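Local structure of transcription activator HlyU (Vibrio vulnificus, 3JTH) at residues E23-M31 with K45-L53. The protein probably binds DNA through a winged helix-turn-helix domain of the ArsR family and activates transcription, probably of the toxin gene rtxA. Sequence-based numbering, arbitrary orientation.
Sequences ERRLQILCM and KLQLSQSAL
Arg24 reaches across to Leu48 and to the backbone of Leu46. Methyl CD1 of Leu48 lies over one face of the guanidinium, 3.5 Å from Arg24 NE and offset toward the rim. A bend at chi2 (-52°) helps swing the Arg24 chain toward the turn. Its NH1 gives a weak, bent hydrogen bond to Leu46 O, 3.5 Å long with an angle of 136° at the hydrogen. The stronger partner of this arginine is Glu7 of the second subunit, which forms a salt bridge with NH2. Gln27 adds only a looser touch, its CB 4.3 Å from Leu46 CD1.

Ile28 meets two leucines. Its CG1 is 3.7 Å from Leu46 CD1, and the two side chains cross at about a right angle. Its CD1 touches Leu53 CD1 at 3.8 Å. Leu46 thus turns CD1 to Ile28 and CD2 to Met31, a selenomethionine, whose CG packs on Leu46 CD2 at 3.6 Å. Bends at chi2 and chi3 fold the Met31 chain, and Met31 CE lies 3.3 Å from Lys45 CD, tighter than usual van der Waals contact.

Helix 23-31 packs on the end of helix 39-46, on the turn after it and on the start of helix 50-62, the last probably the DNA-recognition helix. Ile28 also touches His56 and Leu60 on helix 50-62. Leu26 and Leu29 instead pack against helices 2-20 and 82-94.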
ATOM      1  N   GLU A  23       5.624  -6.850   6.917  1.00 28.33           N
ATOM      2  CA  GLU A  23       5.845  -6.326   8.252  1.00 30.41           C
ATOM      3  C   GLU A  23       7.222  -5.717   8.534  1.00 29.51           C
ATOM      4  O   GLU A  23       7.335  -4.530   8.864  1.00 27.22           O
ATOM      5  CB  GLU A  23       5.568  -7.423   9.273  1.00 46.03           C
ATOM      6  CG  GLU A  23       4.119  -7.850   9.313  1.00 51.23           C
ATOM      7  CD  GLU A  23       3.929  -9.131  10.089  1.00 54.56           C
ATOM      8  OE1 GLU A  23       4.426 -10.175   9.627  1.00 56.56           O
ATOM      9  OE2 GLU A  23       3.293  -9.088  11.162  1.00 55.22           O
ATOM     10  N   ARG A  24       8.267  -6.529   8.423  1.00 26.35           N
ATOM     11  CA  ARG A  24       9.610  -6.050   8.711  1.00 26.52           C
ATOM     12  C   ARG A  24      10.088  -4.927   7.802  1.00 25.13           C
ATOM     13  O   ARG A  24      10.771  -4.012   8.258  1.00 25.31           O
ATOM     14  CB  ARG A  24      10.600  -7.218   8.696  1.00 32.20           C
ATOM     15  CG  ARG A  24      10.397  -8.190   9.853  1.00 37.88           C
ATOM     16  CD  ARG A  24      10.376  -7.435  11.182  1.00 40.25           C
ATOM     17  NE  ARG A  24      10.444  -8.320  12.343  1.00 43.15           N
ATOM     18  CZ  ARG A  24      10.542  -7.904  13.607  1.00 44.34           C
ATOM     19  NH1 ARG A  24      10.585  -6.607  13.901  1.00 44.31           N
ATOM     20  NH2 ARG A  24      10.603  -8.798  14.585  1.00 48.84           N
ATOM     21  N   ARG A  25       9.736  -4.980   6.526  1.00 27.40           N
ATOM     22  CA  ARG A  25      10.153  -3.921   5.625  1.00 26.62           C
ATOM     23  C   ARG A  25       9.452  -2.606   5.983  1.00 26.72           C
ATOM     24  O   ARG A  25      10.080  -1.545   6.007  1.00 25.24           O
ATOM     25  CB  ARG A  25       9.832  -4.278   4.176  1.00 31.62           C
ATOM     26  CG  ARG A  25      10.639  -5.457   3.647  1.00 35.98           C
ATOM     27  CD  ARG A  25      10.617  -5.484   2.117  1.00 38.22           C
ATOM     28  NE  ARG A  25       9.293  -5.764   1.571  1.00 39.00           N
ATOM     29  CZ  ARG A  25       8.888  -6.964   1.167  1.00 43.18           C
ATOM     30  NH1 ARG A  25       9.704  -8.006   1.248  1.00 41.37           N
ATOM     31  NH2 ARG A  25       7.670  -7.121   0.665  1.00 41.76           N
ATOM     32  N   LEU A  26       8.152  -2.678   6.262  1.00 25.01           N
ATOM     33  CA  LEU A  26       7.408  -1.468   6.594  1.00 26.97           C
ATOM     34  C   LEU A  26       7.948  -0.853   7.874  1.00 23.14           C
ATOM     35  O   LEU A  26       8.124   0.361   7.968  1.00 26.45           O
ATOM     36  CB  LEU A  26       5.910  -1.770   6.727  1.00 25.44           C
ATOM     37  CG  LEU A  26       5.039  -0.508   6.730  1.00 27.97           C
ATOM     38  CD1 LEU A  26       5.290   0.290   5.450  1.00 28.60           C
ATOM     39  CD2 LEU A  26       3.571  -0.871   6.842  1.00 29.46           C
ATOM     40  N   GLN A  27       8.236  -1.687   8.860  1.00 27.27           N
ATOM     41  CA  GLN A  27       8.763  -1.168  10.112  1.00 27.98           C
ATOM     42  C   GLN A  27      10.057  -0.412   9.838  1.00 26.89           C
ATOM     43  O   GLN A  27      10.299   0.655  10.393  1.00 24.97           O
ATOM     44  CB  GLN A  27       9.002  -2.313  11.096  1.00 26.42           C
ATOM     45  CG  GLN A  27       7.718  -3.009  11.521  1.00 28.40           C
ATOM     46  CD  GLN A  27       7.963  -4.205  12.437  1.00 31.45           C
ATOM     47  OE1 GLN A  27       7.056  -5.000  12.692  1.00 31.51           O
ATOM     48  NE2 GLN A  27       9.188  -4.332  12.931  1.00 29.00           N
ATOM     49  N   ILE A  28      10.881  -0.975   8.965  1.00 26.73           N
ATOM     50  CA  ILE A  28      12.147  -0.360   8.602  1.00 26.14           C
ATOM     51  C   ILE A  28      11.890   0.942   7.850  1.00 27.11           C
ATOM     52  O   ILE A  28      12.510   1.965   8.132  1.00 27.77           O
ATOM     53  CB  ILE A  28      12.980  -1.296   7.708  1.00 24.31           C
ATOM     54  CG1 ILE A  28      13.459  -2.499   8.528  1.00 26.51           C
ATOM     55  CG2 ILE A  28      14.144  -0.527   7.106  1.00 25.66           C
ATOM     56  CD1 ILE A  28      14.023  -3.626   7.677  1.00 27.53           C
ATOM     57  N   LEU A  29      10.983   0.900   6.883  1.00 23.43           N
ATOM     58  CA  LEU A  29      10.671   2.097   6.117  1.00 23.80           C
ATOM     59  C   LEU A  29      10.128   3.199   7.032  1.00 24.81           C
ATOM     60  O   LEU A  29      10.499   4.366   6.896  1.00 26.34           O
ATOM     61  CB  LEU A  29       9.651   1.758   5.037  1.00 23.13           C
ATOM     62  CG  LEU A  29      10.205   0.889   3.899  1.00 24.36           C
ATOM     63  CD1 LEU A  29       9.059   0.380   3.039  1.00 22.23           C
ATOM     64  CD2 LEU A  29      11.201   1.700   3.084  1.00 23.87           C
ATOM     65  N   CYS A  30       9.254   2.821   7.962  1.00 23.03           N
ATOM     66  CA  CYS A  30       8.662   3.779   8.885  1.00 24.13           C
ATOM     67  C   CYS A  30       9.740   4.425   9.754  1.00 28.33           C
ATOM     68  O   CYS A  30       9.700   5.632  10.003  1.00 29.79           O
ATOM     69  CB  CYS A  30       7.620   3.075   9.762  1.00 29.61           C
ATOM     70  SG  CYS A  30       6.303   2.246   8.822  1.00 38.64           S
HETATM   71  N   MSE A  31      10.705   3.620  10.200  1.00 27.79           N
HETATM   72  CA  MSE A  31      11.797   4.099  11.036  1.00 30.77           C
HETATM   73  C   MSE A  31      12.697   5.080  10.313  1.00 30.37           C
HETATM   74  O   MSE A  31      13.337   5.929  10.947  1.00 30.50           O
HETATM   75  CB  MSE A  31      12.649   2.924  11.526  1.00 49.21           C
HETATM   76  CG  MSE A  31      12.026   2.123  12.647  1.00 59.23           C
HETATM   77 SE   MSE A  31      11.619   3.241  14.176  1.00 78.27          SE
HETATM   78  CE  MSE A  31      13.428   3.716  14.671  1.00 68.54           C
ATOM     79  N   LYS A  45      16.309  -0.674  17.754  1.00 36.64           N
ATOM     80  CA  LYS A  45      14.987  -0.050  17.800  1.00 37.48           C
ATOM     81  C   LYS A  45      13.887  -0.958  17.268  1.00 35.77           C
ATOM     82  O   LYS A  45      12.711  -0.693  17.493  1.00 36.56           O
ATOM     83  CB  LYS A  45      14.969   1.283  17.031  1.00 53.19           C
ATOM     84  CG  LYS A  45      15.971   2.307  17.541  1.00 56.04           C
ATOM     85  CD  LYS A  45      15.596   3.743  17.153  1.00 60.65           C
ATOM     86  CE  LYS A  45      14.506   4.314  18.074  1.00 63.62           C
ATOM     87  NZ  LYS A  45      14.157   5.732  17.774  1.00 62.61           N
ATOM     88  N   LEU A  46      14.257  -2.028  16.569  1.00 35.56           N
ATOM     89  CA  LEU A  46      13.264  -2.971  16.043  1.00 35.50           C
ATOM     90  C   LEU A  46      13.419  -4.376  16.650  1.00 35.63           C
ATOM     91  O   LEU A  46      12.574  -5.271  16.429  1.00 34.51           O
ATOM     92  CB  LEU A  46      13.373  -3.061  14.516  1.00 45.58           C
ATOM     93  CG  LEU A  46      13.173  -1.773  13.710  1.00 46.70           C
ATOM     94  CD1 LEU A  46      13.151  -2.111  12.231  1.00 48.64           C
ATOM     95  CD2 LEU A  46      11.866  -1.114  14.096  1.00 47.42           C
ATOM     96  N   GLN A  47      14.486  -4.562  17.428  1.00 32.73           N
ATOM     97  CA  GLN A  47      14.781  -5.851  18.049  1.00 32.80           C
ATOM     98  C   GLN A  47      14.804  -6.903  16.959  1.00 33.57           C
ATOM     99  O   GLN A  47      14.142  -7.946  17.042  1.00 33.20           O
ATOM    100  CB  GLN A  47      13.726  -6.211  19.101  1.00 35.78           C
ATOM    101  CG  GLN A  47      13.519  -5.139  20.160  1.00 33.70           C
ATOM    102  CD  GLN A  47      12.557  -4.059  19.707  1.00 34.74           C
ATOM    103  OE1 GLN A  47      11.399  -4.338  19.403  1.00 34.71           O
ATOM    104  NE2 GLN A  47      13.031  -2.819  19.655  1.00 35.72           N
ATOM    105  N   LEU A  48      15.575  -6.606  15.925  1.00 37.33           N
ATOM    106  CA  LEU A  48      15.712  -7.485  14.778  1.00 38.93           C
ATOM    107  C   LEU A  48      17.173  -7.919  14.726  1.00 39.20           C
ATOM    108  O   LEU A  48      18.071  -7.112  14.971  1.00 39.00           O
ATOM    109  CB  LEU A  48      15.315  -6.709  13.515  1.00 54.69           C
ATOM    110  CG  LEU A  48      14.967  -7.438  12.216  1.00 56.90           C
ATOM    111  CD1 LEU A  48      13.953  -8.551  12.482  1.00 55.01           C
ATOM    112  CD2 LEU A  48      14.408  -6.422  11.221  1.00 57.52           C
ATOM    113  N   SER A  49      17.407  -9.194  14.439  1.00 39.29           N
ATOM    114  CA  SER A  49      18.763  -9.734  14.368  1.00 40.33           C
ATOM    115  C   SER A  49      19.548  -9.006  13.292  1.00 40.25           C
ATOM    116  O   SER A  49      18.961  -8.446  12.366  1.00 37.84           O
ATOM    117  CB  SER A  49      18.715 -11.220  14.012  1.00 39.84           C
ATOM    118  OG  SER A  49      17.867 -11.912  14.902  1.00 43.22           O
ATOM    119  N   GLN A  50      20.872  -9.018  13.411  1.00 38.59           N
ATOM    120  CA  GLN A  50      21.713  -8.381  12.409  1.00 40.02           C
ATOM    121  C   GLN A  50      21.455  -9.013  11.043  1.00 38.46           C
ATOM    122  O   GLN A  50      21.321  -8.307  10.043  1.00 36.82           O
ATOM    123  CB  GLN A  50      23.194  -8.536  12.771  1.00 67.14           C
ATOM    124  CG  GLN A  50      23.703  -7.545  13.812  1.00 71.92           C
ATOM    125  CD  GLN A  50      23.891  -6.137  13.256  1.00 77.02           C
ATOM    126  OE1 GLN A  50      24.678  -5.921  12.332  1.00 79.84           O
ATOM    127  NE2 GLN A  50      23.173  -5.174  13.824  1.00 75.85           N
ATOM    128  N   SER A  51      21.364 -10.341  11.004  1.00 35.68           N
ATOM    129  CA  SER A  51      21.142 -11.033   9.743  1.00 35.07           C
ATOM    130  C   SER A  51      19.737 -10.842   9.178  1.00 34.30           C
ATOM    131  O   SER A  51      19.569 -10.739   7.950  1.00 31.83           O
ATOM    132  CB  SER A  51      21.452 -12.529   9.876  1.00 40.29           C
ATOM    133  OG  SER A  51      20.455 -13.227  10.598  1.00 42.97           O
ATOM    134  N   ALA A  52      18.722 -10.809  10.045  1.00 32.24           N
ATOM    135  CA  ALA A  52      17.360 -10.607   9.552  1.00 31.10           C
ATOM    136  C   ALA A  52      17.321  -9.235   8.911  1.00 29.48           C
ATOM    137  O   ALA A  52      16.809  -9.075   7.803  1.00 27.94           O
ATOM    138  CB  ALA A  52      16.333 -10.682  10.701  1.00 32.62           C
ATOM    139  N   LEU A  53      17.890  -8.257   9.611  1.00 31.57           N
ATOM    140  CA  LEU A  53      17.925  -6.876   9.135  1.00 33.14           C
ATOM    141  C   LEU A  53      18.702  -6.767   7.833  1.00 33.70           C
ATOM    142  O   LEU A  53      18.280  -6.076   6.904  1.00 30.71           O
ATOM    143  CB  LEU A  53      18.564  -5.955  10.188  1.00 40.85           C
ATOM    144  CG  LEU A  53      18.692  -4.470   9.808  1.00 40.41           C
ATOM    145  CD1 LEU A  53      17.308  -3.875   9.578  1.00 39.72           C
ATOM    146  CD2 LEU A  53      19.420  -3.705  10.918  1.00 39.27           C
TER